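Local coordinates for helicase of the snf2/rad54 family (Sulfolobus solfataricus, PDB 1Z5Z), which forms the C-terminal, RecA-like domain of a SWI2/SNF2 ATPase, which probably uses ATP hydrolysis to act on DNA, at residues T31-N36 / M98-E103; T38-A43 / L84-E89; K74-V79 / F118-D123; M124-R129 / V140-G145; E227-Q232 / E265-G270. All blocks are in the same frame, centred on the assembly; numbering follows the deposited sequence.

Interaction 1: T31-N36 / M98-E103; sequences TNVYCN and MIRTME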
# COMPACT_ATOMS: atom_id res chain seq x y z
N THR A 31 9.14 9.49 6.18
CA THR A 31 9.71 8.40 6.95
C THR A 31 8.90 7.10 6.90
O THR A 31 7.67 7.10 6.75
CB THR A 31 9.85 8.81 8.46
N ASN A 32 9.60 5.98 7.05
CA ASN A 32 8.99 4.67 7.05
C ASN A 32 8.32 4.35 8.38
O ASN A 32 8.83 4.68 9.43
CB ASN A 32 10.05 3.60 6.76
CG ASN A 32 10.48 3.60 5.30
OD1 ASN A 32 9.83 4.20 4.43
ND2 ASN A 32 11.58 2.91 5.01
N VAL A 33 7.15 3.71 8.31
CA VAL A 33 6.44 3.29 9.51
C VAL A 33 6.33 1.77 9.35
O VAL A 33 5.63 1.26 8.47
CB VAL A 33 5.04 3.95 9.57
CG1 VAL A 33 4.15 3.24 10.61
CG2 VAL A 33 5.19 5.45 9.92
N TYR A 34 7.08 1.04 10.18
CA TYR A 34 7.09 -0.43 10.12
C TYR A 34 5.92 -1.03 10.87
O TYR A 34 5.67 -0.73 12.04
CB TYR A 34 8.40 -0.96 10.66
CG TYR A 34 9.55 -0.47 9.83
CD1 TYR A 34 9.88 -1.10 8.64
CD2 TYR A 34 10.25 0.70 10.18
CE1 TYR A 34 10.88 -0.58 7.80
CE2 TYR A 34 11.25 1.22 9.36
CZ TYR A 34 11.55 0.57 8.17
OH TYR A 34 12.53 1.05 7.35
N CYS A 35 5.21 -1.88 10.16
CA CYS A 35 4.02 -2.48 10.71
C CYS A 35 4.14 -3.98 10.58
O CYS A 35 4.36 -4.50 9.49
CB CYS A 35 2.78 -2.03 9.92
SG CYS A 35 2.63 -0.26 9.55
N ASN A 36 3.96 -4.66 11.71
CA ASN A 36 4.01 -6.10 11.77
C ASN A 36 2.69 -6.65 11.24
O ASN A 36 1.63 -6.07 11.45
CB ASN A 36 4.19 -6.56 13.24
CG ASN A 36 5.48 -6.02 13.86
OD1 ASN A 36 6.59 -6.35 13.41
ND2 ASN A 36 5.34 -5.17 14.87
N MET A 98 -3.59 -1.13 9.11
CA MET A 98 -4.79 -0.43 9.56
C MET A 98 -4.60 -0.07 11.04
O MET A 98 -4.96 1.01 11.48
CB MET A 98 -6.02 -1.33 9.42
CG MET A 98 -7.09 -0.89 8.43
SD MET A 98 -6.85 0.56 7.37
CE MET A 98 -7.58 1.69 8.44
N ILE A 99 -4.03 -0.99 11.81
CA ILE A 99 -3.83 -0.73 13.23
C ILE A 99 -2.91 0.47 13.42
O ILE A 99 -3.18 1.32 14.26
CB ILE A 99 -3.24 -1.98 13.93
CG1 ILE A 99 -4.32 -3.04 14.09
CG2 ILE A 99 -2.61 -1.60 15.30
CD1 ILE A 99 -3.76 -4.47 14.27
N ARG A 100 -1.82 0.55 12.65
CA ARG A 100 -0.94 1.69 12.80
C ARG A 100 -1.60 2.94 12.23
O ARG A 100 -1.37 4.05 12.73
CB ARG A 100 0.41 1.48 12.10
CG ARG A 100 1.29 0.45 12.76
CD ARG A 100 1.87 1.00 14.06
NE ARG A 100 3.33 1.10 13.96
CZ ARG A 100 4.00 2.24 14.01
NH1 ARG A 100 5.33 2.22 13.90
NH2 ARG A 100 3.35 3.40 14.16
N THR A 101 -2.41 2.79 11.19
CA THR A 101 -3.06 3.95 10.60
C THR A 101 -3.98 4.69 11.59
O THR A 101 -3.97 5.93 11.65
CB THR A 101 -3.84 3.54 9.32
OG1 THR A 101 -2.90 3.05 8.35
CG2 THR A 101 -4.62 4.76 8.75
N MET A 102 -4.79 3.96 12.35
CA MET A 102 -5.65 4.61 13.33
C MET A 102 -4.77 5.29 14.40
O MET A 102 -5.15 6.33 14.92
CB MET A 102 -6.60 3.60 13.98
CG MET A 102 -7.57 2.88 12.99
SD MET A 102 -8.31 3.92 11.73
CE MET A 102 -9.43 4.96 12.77
N GLU A 103 -3.60 4.74 14.71
CA GLU A 103 -2.72 5.37 15.70
C GLU A 103 -2.21 6.67 15.15
O GLU A 103 -2.15 7.67 15.87
CB GLU A 103 -1.52 4.50 16.07
CG GLU A 103 -1.90 3.09 16.51
CD GLU A 103 -0.71 2.22 16.89
OE1 GLU A 103 0.41 2.43 16.36
OE2 GLU A 103 -0.91 1.31 17.71
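Cys35 and Arg100 mark the nearest backbone approach, with CA atoms 6.8 Å apart, and strand 31-35 and helix 98-103 run at 131° between their N-to-C directions. The two axes stay 9.0 Å apart at their closest, and Arg100 bridges them, meeting two side chains and one backbone carbonyl. Arg100 carries the helix side. Its chain bends at chi2 and chi3, which brings the guanidinium over the strand. Val33 CG1 then lies 3.4 Å above the guanidinium plane, over its centre. A chi1 of 165° sets this methyl anti to the backbone N of Val33 and presents it to the flat group. Nearer the helix, Cys35 SG rests against Arg100 CG at 3.6 Å, a plain contact with the aliphatic part of the chain. Tyr34 O approaches Arg100 NH1 obliquely, at 3.5 Å. On its other side, Arg100 NH2 has a long salt bridge to Glu103 OE1, at 3.8 Å. With an alanine in place of Arg100, Val33 CG1 and Cys35 SG would probably lose their cover and Glu103 this partner. Strand 31-35 pairs with strand 216-222, and the Val33 side chain also touches His218 and Leu220. Thr101 turns to Leu220 and Phe190. The contact thus packs a helix beside an outermost strand of the sheet, a layering characteristic of the parallel alpha/beta fold of RecA-like helicase domains.

Interaction 2: T38-A43 / L84-E89; sequences TPEQAA and LLKGGE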
# COMPACT_ATOMS: atom_id res chain seq x y z
N THR A 38 -0.36 -9.32 11.12
CA THR A 38 -1.10 -10.02 12.14
C THR A 38 -0.86 -11.52 11.86
O THR A 38 -0.50 -11.89 10.74
CB THR A 38 -2.59 -9.82 11.94
OG1 THR A 38 -2.92 -10.31 10.64
CG2 THR A 38 -3.00 -8.34 12.08
N PRO A 39 -1.08 -12.39 12.85
CA PRO A 39 -0.88 -13.83 12.62
C PRO A 39 -1.65 -14.32 11.37
O PRO A 39 -1.11 -15.09 10.56
CB PRO A 39 -1.43 -14.45 13.90
CG PRO A 39 -1.08 -13.47 14.92
CD PRO A 39 -1.38 -12.12 14.27
N GLU A 40 -2.89 -13.87 11.21
CA GLU A 40 -3.68 -14.26 10.06
C GLU A 40 -2.91 -13.84 8.78
O GLU A 40 -2.65 -14.67 7.90
CB GLU A 40 -5.08 -13.62 10.12
CG GLU A 40 -6.00 -13.92 8.89
CD GLU A 40 -7.33 -13.13 8.87
OE1 GLU A 40 -7.43 -12.08 9.54
OE2 GLU A 40 -8.28 -13.53 8.16
N GLN A 41 -2.49 -12.58 8.71
CA GLN A 41 -1.76 -12.09 7.55
C GLN A 41 -0.47 -12.86 7.26
O GLN A 41 -0.16 -13.15 6.10
CB GLN A 41 -1.42 -10.59 7.69
CG GLN A 41 -2.60 -9.64 7.55
CD GLN A 41 -2.21 -8.16 7.73
OE1 GLN A 41 -1.67 -7.77 8.78
NE2 GLN A 41 -2.48 -7.35 6.71
N ALA A 42 0.28 -13.18 8.32
CA ALA A 42 1.53 -13.89 8.15
C ALA A 42 1.27 -15.28 7.61
O ALA A 42 2.01 -15.78 6.75
CB ALA A 42 2.30 -13.97 9.48
N ALA A 43 0.20 -15.91 8.08
CA ALA A 43 -0.12 -17.24 7.57
C ALA A 43 -0.50 -17.20 6.10
O ALA A 43 -0.11 -18.08 5.34
CB ALA A 43 -1.25 -17.86 8.37
N LEU A 84 -9.32 -8.24 1.35
CA LEU A 84 -9.26 -8.02 -0.11
C LEU A 84 -9.29 -9.38 -0.86
O LEU A 84 -9.66 -9.45 -2.02
CB LEU A 84 -7.97 -7.28 -0.49
CG LEU A 84 -7.80 -5.85 0.05
CD1 LEU A 84 -6.36 -5.41 -0.07
CD2 LEU A 84 -8.73 -4.91 -0.73
N LEU A 85 -8.86 -10.45 -0.17
CA LEU A 85 -8.79 -11.80 -0.72
C LEU A 85 -9.74 -12.80 -0.06
O LEU A 85 -10.14 -13.78 -0.69
CB LEU A 85 -7.37 -12.35 -0.57
CG LEU A 85 -6.32 -11.87 -1.55
CD1 LEU A 85 -5.10 -12.75 -1.41
CD2 LEU A 85 -6.86 -11.96 -2.98
N LYS A 86 -10.07 -12.60 1.21
CA LYS A 86 -10.95 -13.55 1.90
C LYS A 86 -12.26 -12.94 2.31
O LYS A 86 -13.10 -13.60 2.92
CB LYS A 86 -10.28 -14.09 3.17
CG LYS A 86 -9.14 -15.03 2.93
CD LYS A 86 -8.30 -15.16 4.20
CE LYS A 86 -9.14 -15.57 5.40
NZ LYS A 86 -8.27 -15.82 6.59
N GLY A 87 -12.46 -11.68 1.98
CA GLY A 87 -13.68 -11.01 2.40
C GLY A 87 -13.74 -11.07 3.92
O GLY A 87 -12.71 -11.18 4.60
N GLY A 88 -14.96 -10.99 4.44
CA GLY A 88 -15.10 -11.05 5.88
C GLY A 88 -15.14 -9.68 6.51
O GLY A 88 -15.34 -8.67 5.84
N GLU A 89 -14.94 -9.65 7.82
CA GLU A 89 -14.96 -8.41 8.56
C GLU A 89 -13.86 -7.45 8.04
O GLU A 89 -12.71 -7.87 7.86
CB GLU A 89 -14.74 -8.77 10.04
CG GLU A 89 -15.18 -7.70 11.03
CD GLU A 89 -15.10 -8.17 12.48
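Glu40 and Lys86 make the whole contact, a salt bridge between the first turn of helix 39-55 and the end of helix 83-86. Lys86 NZ donates to Glu40 OE2 at 2.8 Å, and OE2 accepts on its anti lone pair, the one turned away from the other carboxylate oxygen. The two side chains come from opposite directions. Glu40 has CG anti to its own N, chi1 177°, and stays extended, while the chain of Lys86 bends at chi3. Glu40 OE2 is held a second time by Arg94, in another salt bridge. Two positive groups on one oxygen would probably favour the ionised carboxylate. Beyond this grip the contact is loose. It buries only 74 Å² in all, and Lys86 is exposed to solvent.

The firmer structure lies just behind it. Thr38 and Gln41 form a capping box at the start of helix 39-55: Gln41 N donates to Thr38 OG1 at 3.0 Å, and Thr38 N donates back to Gln41 OE1 at 3.1 Å. On the other segment, Gly87 leaves the helix with positive phi, and its carbonyl oxygen is bonded by Arg94. Gln41 also reaches Ile78 O at the end of helix 61-78 and the N of Gly96 at the start of helix 96-110. Leu85 packs on helix 61-78 and Leu84 on helix 122-136, which fixes short helix 83-86 between them.

Interaction 3: K74-V79 / F118-D123; sequences KLKQIV and FTQFVD
Phe121 and Gln120 sit in the turn between strand 115-119 and helix 122-136, in a sequence consistent with helicase motif IV, and meet Lys76 and Gln77 of helix 61-78. The turn is an ST turn: Phe121 N donates to Thr119 OG1 at 3.1 Å, nearly straight at 174°. Phe121 holds the N-cap position of helix 122-136, and its ring extends to the neighbouring helix. Gln77 CG lies over one face, 3.9 Å from the ring centroid and offset toward the rim, a CH-pi contact. Its nearest ring atom is Phe121 CZ, at 3.6 Å. Gln120 CG covers the opposite face, 3.6 Å above the plane. Gln120 chi1 is 64°, with CG between the backbone N and the carbonyl carbon, and this lays CG over the ring. The ring is therefore held between two aliphatic groups. Lys76 CB touches its edge, in plane, 3.8 Å from Phe121 CZ. The rest of the Lys76 chain runs on, extended, past Gln120, and its NZ ends in a salt bridge with Asp249. A serine in place of Phe121 would probably open a gap between Gln77 and Gln120 and remove the packing of the turn on helix 61-78.

Asp191 steadies the same turn, bonding Thr119 OG1 and Gln120 N. Strand 115-119 is flanked in the sheet by strand 186-189, paired through Phe118, and by strand 167-171, paired through Thr119. Nearby, Leu84 of helix 83-86 touches Asp123, while Leu85 touches Gln77, so helix 83-86 bridges helix 61-78 and helix 122-136.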
# COMPACT_ATOMS: atom_id res chain seq x y z
N LYS A 74 -1.19 -10.94 -5.07
CA LYS A 74 -1.81 -11.43 -3.86
C LYS A 74 -1.06 -11.01 -2.58
O LYS A 74 -1.68 -10.67 -1.58
CB LYS A 74 -1.96 -12.94 -3.88
CG LYS A 74 -3.16 -13.46 -4.68
CD LYS A 74 -3.20 -14.98 -4.51
CE LYS A 74 -4.41 -15.64 -5.12
NZ LYS A 74 -4.18 -17.12 -5.10
N LEU A 75 0.27 -11.06 -2.62
CA LEU A 75 1.06 -10.66 -1.47
C LEU A 75 0.84 -9.16 -1.13
O LEU A 75 0.75 -8.79 0.03
CB LEU A 75 2.54 -10.92 -1.72
CG LEU A 75 2.97 -12.37 -2.01
CD1 LEU A 75 4.43 -12.36 -2.40
CD2 LEU A 75 2.73 -13.27 -0.79
N LYS A 76 0.77 -8.31 -2.16
CA LYS A 76 0.56 -6.90 -1.92
C LYS A 76 -0.78 -6.70 -1.29
O LYS A 76 -0.96 -5.83 -0.43
CB LYS A 76 0.65 -6.10 -3.20
CG LYS A 76 2.04 -5.96 -3.80
CD LYS A 76 1.87 -5.18 -5.13
CE LYS A 76 3.17 -4.96 -5.88
NZ LYS A 76 2.84 -4.35 -7.24
N GLN A 77 -1.76 -7.52 -1.69
CA GLN A 77 -3.08 -7.36 -1.10
C GLN A 77 -3.13 -7.88 0.33
O GLN A 77 -3.77 -7.27 1.18
CB GLN A 77 -4.13 -8.07 -1.95
CG GLN A 77 -4.35 -7.39 -3.31
CD GLN A 77 -5.31 -8.21 -4.19
OE1 GLN A 77 -6.43 -7.79 -4.45
NE2 GLN A 77 -4.87 -9.39 -4.61
N ILE A 78 -2.46 -9.00 0.59
CA ILE A 78 -2.43 -9.60 1.91
C ILE A 78 -1.81 -8.65 2.93
O ILE A 78 -2.33 -8.51 4.05
CB ILE A 78 -1.64 -10.96 1.88
CG1 ILE A 78 -2.50 -12.05 1.19
CG2 ILE A 78 -1.22 -11.38 3.27
CD1 ILE A 78 -1.76 -13.39 1.07
N VAL A 79 -0.71 -7.99 2.57
CA VAL A 79 -0.09 -7.08 3.54
C VAL A 79 -0.89 -5.81 3.81
O VAL A 79 -0.56 -5.06 4.73
CB VAL A 79 1.36 -6.70 3.16
CG1 VAL A 79 2.20 -8.01 3.03
CG2 VAL A 79 1.37 -5.89 1.87
N PHE A 118 -3.18 7.38 0.55
CA PHE A 118 -3.10 6.85 -0.81
C PHE A 118 -2.94 5.35 -0.79
O PHE A 118 -2.25 4.82 0.08
CB PHE A 118 -1.84 7.40 -1.55
CG PHE A 118 -1.92 8.87 -1.96
CD1 PHE A 118 -1.68 9.88 -1.05
CD2 PHE A 118 -2.22 9.22 -3.28
CE1 PHE A 118 -1.72 11.27 -1.44
CE2 PHE A 118 -2.27 10.56 -3.69
CZ PHE A 118 -2.02 11.59 -2.76
N THR A 119 -3.54 4.66 -1.76
CA THR A 119 -3.35 3.22 -1.91
C THR A 119 -3.44 2.91 -3.40
O THR A 119 -4.04 3.67 -4.17
CB THR A 119 -4.41 2.36 -1.14
OG1 THR A 119 -4.31 1.02 -1.59
CG2 THR A 119 -5.84 2.84 -1.39
N GLN A 120 -2.84 1.80 -3.84
CA GLN A 120 -2.86 1.44 -5.27
C GLN A 120 -4.10 0.61 -5.58
O GLN A 120 -4.33 0.29 -6.75
CB GLN A 120 -1.63 0.60 -5.63
CG GLN A 120 -1.57 -0.76 -4.93
CD GLN A 120 -0.17 -1.38 -5.02
OE1 GLN A 120 0.68 -1.17 -4.15
NE2 GLN A 120 0.06 -2.12 -6.07
N PHE A 121 -4.86 0.22 -4.55
CA PHE A 121 -6.06 -0.62 -4.79
C PHE A 121 -7.38 0.09 -4.47
O PHE A 121 -7.60 0.57 -3.34
CB PHE A 121 -6.01 -1.87 -3.91
CG PHE A 121 -4.80 -2.77 -4.15
CD1 PHE A 121 -3.91 -3.01 -3.13
CD2 PHE A 121 -4.60 -3.41 -5.39
CE1 PHE A 121 -2.82 -3.88 -3.29
CE2 PHE A 121 -3.49 -4.29 -5.56
CZ PHE A 121 -2.60 -4.52 -4.49
N VAL A 122 -8.29 0.13 -5.44
CA VAL A 122 -9.57 0.77 -5.22
C VAL A 122 -10.25 0.09 -4.02
O VAL A 122 -10.91 0.77 -3.21
CB VAL A 122 -10.53 0.63 -6.45
CG1 VAL A 122 -11.87 1.17 -6.09
CG2 VAL A 122 -10.00 1.36 -7.69
N ASP A 123 -10.11 -1.23 -3.89
CA ASP A 123 -10.79 -1.92 -2.80
C ASP A 123 -10.24 -1.58 -1.43
O ASP A 123 -11.00 -1.49 -0.45
CB ASP A 123 -10.77 -3.44 -3.03
CG ASP A 123 -11.63 -3.83 -4.21
OD1 ASP A 123 -12.63 -3.13 -4.43
OD2 ASP A 123 -11.29 -4.81 -4.92

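Interaction 4: M124-R129 / V140-G145; sequences MGKIIR and VPFLYG
Phe142 and Arg129 both carry CG anti to the backbone N, with chi1 at 179° and -157°, and this points the ring at Gly125 and Lys126 of the helix and the arginine chain at Val140. The ring stands between helix and sheet. Gly125 lies over one face, with its CA 3.9 Å from Phe142 CE2. A side chain at Gly125 would collide with the ring, so glycine lets it come this close. Tyr144 CD1 lies against the opposite face, 3.5 Å above the plane. Lys126 CG comes in obliquely, tight at 3.4 Å from Phe142 CE1. Arg129 bends at chi2 and chi3 and packs on Val140. Arg129 CG is 3.4 Å from Val140 CG1 and 3.2 Å from Val140 O, which lies at the guanidinium edge but forms no hydrogen bond with it. The guanidinium and the Phe142 ring are turned 79° apart.

The backbone of Pro141 and Leu143 is bonded to strand 167-171, and Val140 N to Glu133. Helix 122-136 lies on one face of the sheet beside its outermost strand 142-143, in the beta-alpha-beta crossover from strand 115-119 to strand 142-143. Helix 149-161 packs on the opposite face, against Pro141 and Leu143.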
# COMPACT_ATOMS: atom_id res chain seq x y z
N MET A 124 -8.93 -1.39 -1.35
CA MET A 124 -8.34 -1.01 -0.07
C MET A 124 -8.84 0.40 0.25
O MET A 124 -9.15 0.70 1.40
CB MET A 124 -6.80 -1.03 -0.14
CG MET A 124 -6.19 -0.95 1.30
SD MET A 124 -6.73 -2.34 2.37
CE MET A 124 -7.20 -1.45 3.84
N GLY A 125 -8.92 1.26 -0.77
CA GLY A 125 -9.41 2.61 -0.57
C GLY A 125 -10.78 2.61 0.08
O GLY A 125 -11.02 3.41 1.00
N LYS A 126 -11.69 1.74 -0.39
CA LYS A 126 -13.04 1.68 0.19
C LYS A 126 -13.02 1.18 1.63
O LYS A 126 -13.75 1.69 2.48
CB LYS A 126 -13.92 0.76 -0.66
CG LYS A 126 -14.28 1.35 -1.99
CD LYS A 126 -14.96 0.32 -2.86
CE LYS A 126 -15.75 1.00 -3.95
NZ LYS A 126 -16.39 0.03 -4.87
N ILE A 127 -12.19 0.18 1.91
CA ILE A 127 -12.09 -0.35 3.27
C ILE A 127 -11.61 0.77 4.22
O ILE A 127 -12.19 1.02 5.28
CB ILE A 127 -11.11 -1.56 3.31
CG1 ILE A 127 -11.81 -2.81 2.75
CG2 ILE A 127 -10.60 -1.79 4.74
CD1 ILE A 127 -10.88 -3.98 2.49
N ILE A 128 -10.56 1.47 3.82
CA ILE A 128 -10.03 2.55 4.63
C ILE A 128 -11.09 3.60 4.89
O ILE A 128 -11.31 4.03 6.04
CB ILE A 128 -8.87 3.22 3.92
CG1 ILE A 128 -7.68 2.26 3.89
CG2 ILE A 128 -8.47 4.48 4.64
CD1 ILE A 128 -6.56 2.72 2.96
N ARG A 129 -11.77 3.99 3.82
CA ARG A 129 -12.82 5.00 3.87
C ARG A 129 -13.95 4.53 4.83
O ARG A 129 -14.43 5.30 5.68
CB ARG A 129 -13.33 5.21 2.44
CG ARG A 129 -14.00 6.54 2.18
CD ARG A 129 -15.50 6.47 2.27
NE ARG A 129 -16.09 5.94 1.03
CZ ARG A 129 -16.44 4.68 0.90
NH1 ARG A 129 -16.25 3.88 1.92
NH2 ARG A 129 -16.94 4.21 -0.23
N VAL A 140 -15.59 11.08 4.74
CA VAL A 140 -14.30 10.74 4.14
C VAL A 140 -14.43 10.65 2.61
O VAL A 140 -14.77 9.61 2.07
CB VAL A 140 -13.77 9.39 4.71
CG1 VAL A 140 -12.43 8.96 4.00
CG2 VAL A 140 -13.58 9.53 6.24
N PRO A 141 -14.18 11.76 1.91
CA PRO A 141 -14.28 11.74 0.46
C PRO A 141 -13.27 10.76 -0.12
O PRO A 141 -12.13 10.64 0.37
CB PRO A 141 -14.02 13.20 0.06
CG PRO A 141 -13.48 13.84 1.34
CD PRO A 141 -14.06 13.13 2.45
N PHE A 142 -13.70 10.04 -1.16
CA PHE A 142 -12.90 8.99 -1.78
C PHE A 142 -12.60 9.24 -3.27
O PHE A 142 -13.51 9.18 -4.09
CB PHE A 142 -13.66 7.66 -1.64
CG PHE A 142 -12.98 6.48 -2.25
CD1 PHE A 142 -13.72 5.42 -2.76
CD2 PHE A 142 -11.60 6.42 -2.31
CE1 PHE A 142 -13.09 4.29 -3.32
CE2 PHE A 142 -10.95 5.31 -2.87
CZ PHE A 142 -11.69 4.24 -3.38
N LEU A 143 -11.34 9.53 -3.63
CA LEU A 143 -10.99 9.71 -5.06
C LEU A 143 -10.49 8.42 -5.73
O LEU A 143 -9.59 7.75 -5.22
CB LEU A 143 -9.89 10.77 -5.24
CG LEU A 143 -10.24 12.26 -5.27
CD1 LEU A 143 -8.99 13.08 -5.57
CD2 LEU A 143 -11.27 12.55 -6.36
N TYR A 144 -11.08 8.06 -6.88
CA TYR A 144 -10.63 6.90 -7.65
C TYR A 144 -10.83 7.24 -9.14
O TYR A 144 -11.57 8.18 -9.49
CB TYR A 144 -11.35 5.60 -7.26
CG TYR A 144 -12.87 5.65 -7.30
CD1 TYR A 144 -13.60 6.18 -6.24
CD2 TYR A 144 -13.58 5.16 -8.41
CE1 TYR A 144 -14.99 6.23 -6.27
CE2 TYR A 144 -14.99 5.21 -8.45
CZ TYR A 144 -15.69 5.74 -7.37
OH TYR A 144 -17.08 5.79 -7.38
N GLY A 145 -10.13 6.51 -9.99
CA GLY A 145 -10.15 6.73 -11.43
C GLY A 145 -11.49 6.81 -12.15
O GLY A 145 -11.64 7.64 -13.05

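Interaction 5: E227-Q232 / E265-G270; sequences EEKIDQ and ELSVGG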
# COMPACT_ATOMS: atom_id res chain seq x y z
N GLU A 227 7.64 -5.82 0.92
CA GLU A 227 7.61 -4.35 0.99
C GLU A 227 8.91 -3.84 1.64
O GLU A 227 9.51 -2.83 1.23
CB GLU A 227 6.42 -3.87 1.81
CG GLU A 227 5.05 -4.17 1.17
CD GLU A 227 3.91 -3.54 1.95
OE1 GLU A 227 2.94 -3.03 1.33
OE2 GLU A 227 3.96 -3.58 3.19
N GLU A 228 9.36 -4.54 2.68
CA GLU A 228 10.59 -4.14 3.34
C GLU A 228 11.80 -4.34 2.42
O GLU A 228 12.66 -3.47 2.37
CB GLU A 228 10.81 -4.95 4.62
CG GLU A 228 12.01 -4.41 5.41
CD GLU A 228 11.89 -4.76 6.87
OE1 GLU A 228 12.11 -3.85 7.70
OE2 GLU A 228 11.56 -5.91 7.17
N LYS A 229 11.87 -5.51 1.76
CA LYS A 229 12.97 -5.84 0.84
C LYS A 229 13.13 -4.86 -0.29
O LYS A 229 14.24 -4.41 -0.59
CB LYS A 229 12.78 -7.22 0.23
CG LYS A 229 13.33 -8.35 1.05
CD LYS A 229 12.85 -8.29 2.46
CE LYS A 229 13.31 -9.49 3.22
NZ LYS A 229 12.14 -9.92 3.97
N ILE A 230 12.03 -4.58 -0.97
CA ILE A 230 12.11 -3.64 -2.06
C ILE A 230 12.53 -2.27 -1.56
O ILE A 230 13.38 -1.62 -2.16
CB ILE A 230 10.77 -3.54 -2.79
CG1 ILE A 230 10.56 -4.79 -3.64
CG2 ILE A 230 10.77 -2.30 -3.66
CD1 ILE A 230 9.07 -5.23 -3.78
N ASP A 231 11.98 -1.82 -0.44
CA ASP A 231 12.37 -0.51 0.06
C ASP A 231 13.86 -0.49 0.34
O ASP A 231 14.57 0.42 -0.08
CB ASP A 231 11.61 -0.17 1.34
CG ASP A 231 11.74 1.29 1.71
OD1 ASP A 231 12.65 1.63 2.50
OD2 ASP A 231 10.94 2.11 1.20
N GLN A 232 14.34 -1.49 1.07
CA GLN A 232 15.76 -1.58 1.39
C GLN A 232 16.63 -1.57 0.14
O GLN A 232 17.63 -0.86 0.08
CB GLN A 232 16.06 -2.86 2.18
CG GLN A 232 15.56 -2.80 3.60
CD GLN A 232 15.68 -4.12 4.32
OE1 GLN A 232 15.30 -4.24 5.48
NE2 GLN A 232 16.19 -5.13 3.62
N GLU A 265 10.07 -14.02 0.26
CA GLU A 265 9.82 -14.91 1.37
C GLU A 265 9.71 -14.13 2.69
O GLU A 265 10.40 -13.16 2.88
CB GLU A 265 10.97 -15.93 1.40
CG GLU A 265 11.10 -16.75 2.61
CD GLU A 265 11.95 -17.97 2.29
OE1 GLU A 265 11.41 -18.98 1.75
OE2 GLU A 265 13.16 -17.87 2.55
N LEU A 266 8.84 -14.57 3.58
CA LEU A 266 8.66 -13.90 4.85
C LEU A 266 9.88 -14.13 5.76
O LEU A 266 10.22 -15.27 6.03
CB LEU A 266 7.42 -14.45 5.52
CG LEU A 266 6.86 -13.66 6.72
CD1 LEU A 266 6.36 -12.26 6.29
CD2 LEU A 266 5.71 -14.45 7.33
N SER A 267 10.54 -13.06 6.19
CA SER A 267 11.71 -13.21 7.06
C SER A 267 11.45 -12.78 8.51
O SER A 267 12.25 -12.07 9.12
CB SER A 267 12.87 -12.42 6.48
OG SER A 267 12.49 -11.08 6.21
N VAL A 268 10.32 -13.22 9.04
CA VAL A 268 9.89 -12.91 10.39
C VAL A 268 10.31 -14.03 11.35
O VAL A 268 10.26 -15.20 11.00
CB VAL A 268 8.34 -12.78 10.42
CG1 VAL A 268 7.84 -12.82 11.84
CG2 VAL A 268 7.93 -11.47 9.72
N GLY A 269 10.74 -13.65 12.54
CA GLY A 269 11.16 -14.65 13.51
C GLY A 269 9.99 -15.59 13.74
O GLY A 269 8.83 -15.16 13.79
N GLY A 270 10.28 -16.87 13.88
CA GLY A 270 9.22 -17.84 14.09
C GLY A 270 8.88 -18.52 12.79
O GLY A 270 8.37 -19.64 12.80
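Lys229 and Ser267 form a surface contact between helix 226-236 and the loop that follows helix 257-264, close to the C terminus. It is one polar touch with little packing, burying 89 Å² in all. Lys229 NZ donates to Ser267 OG. The modelled distance of 2.5 Å between NZ and OG is very short, so its exact length is doubtful. Lys229 reaches across through a chain bent at chi2 (52°) and chi4. Ser267 has its OG between the backbone N and the carbonyl carbon, chi1 52°, which faces the hydroxyl to the lysine. Lys229 NZ also comes within 3.8 Å of Glu265 O, too long for a hydrogen bond.

Helix 226-236 follows strand 216-222 of the parallel RecA-like sheet, and the loop packs back against the turn between them. Ser267 pairs with Gly224 through the backbone, and its OG makes a weak hydrogen bond to Gly224 O. Leu266 touches Ala42 and Tyr45 of helix 39-55. Glu265 makes a salt bridge with Arg261. On another side of the helix, Glu227 pairs with Lys97, and Asp231 with Lys219 and Arg192.

Overall arrangement
From the N terminus, strand 29-35 enters interaction 1, which closes a long loop at helix 96-110. Interaction 2 is nested inside that loop, joining helix 39-55 to helix 83-86. Interaction 3 starts in helix 61-78 and ends after strand 115-119, so it crosses both 1 and 2. Interaction 4 follows in series and shares helix 122-136 with interaction 3, tying it to strand 142-143. Interaction 5 closes last, joining helix 226-236 to the C-terminal loop, and lies about 27 Å from interaction 4, centre to centre. Interactions 1, 3 and 4 all reach the one parallel sheet. Asn32 and Asp231 connect interactions 1 and 5.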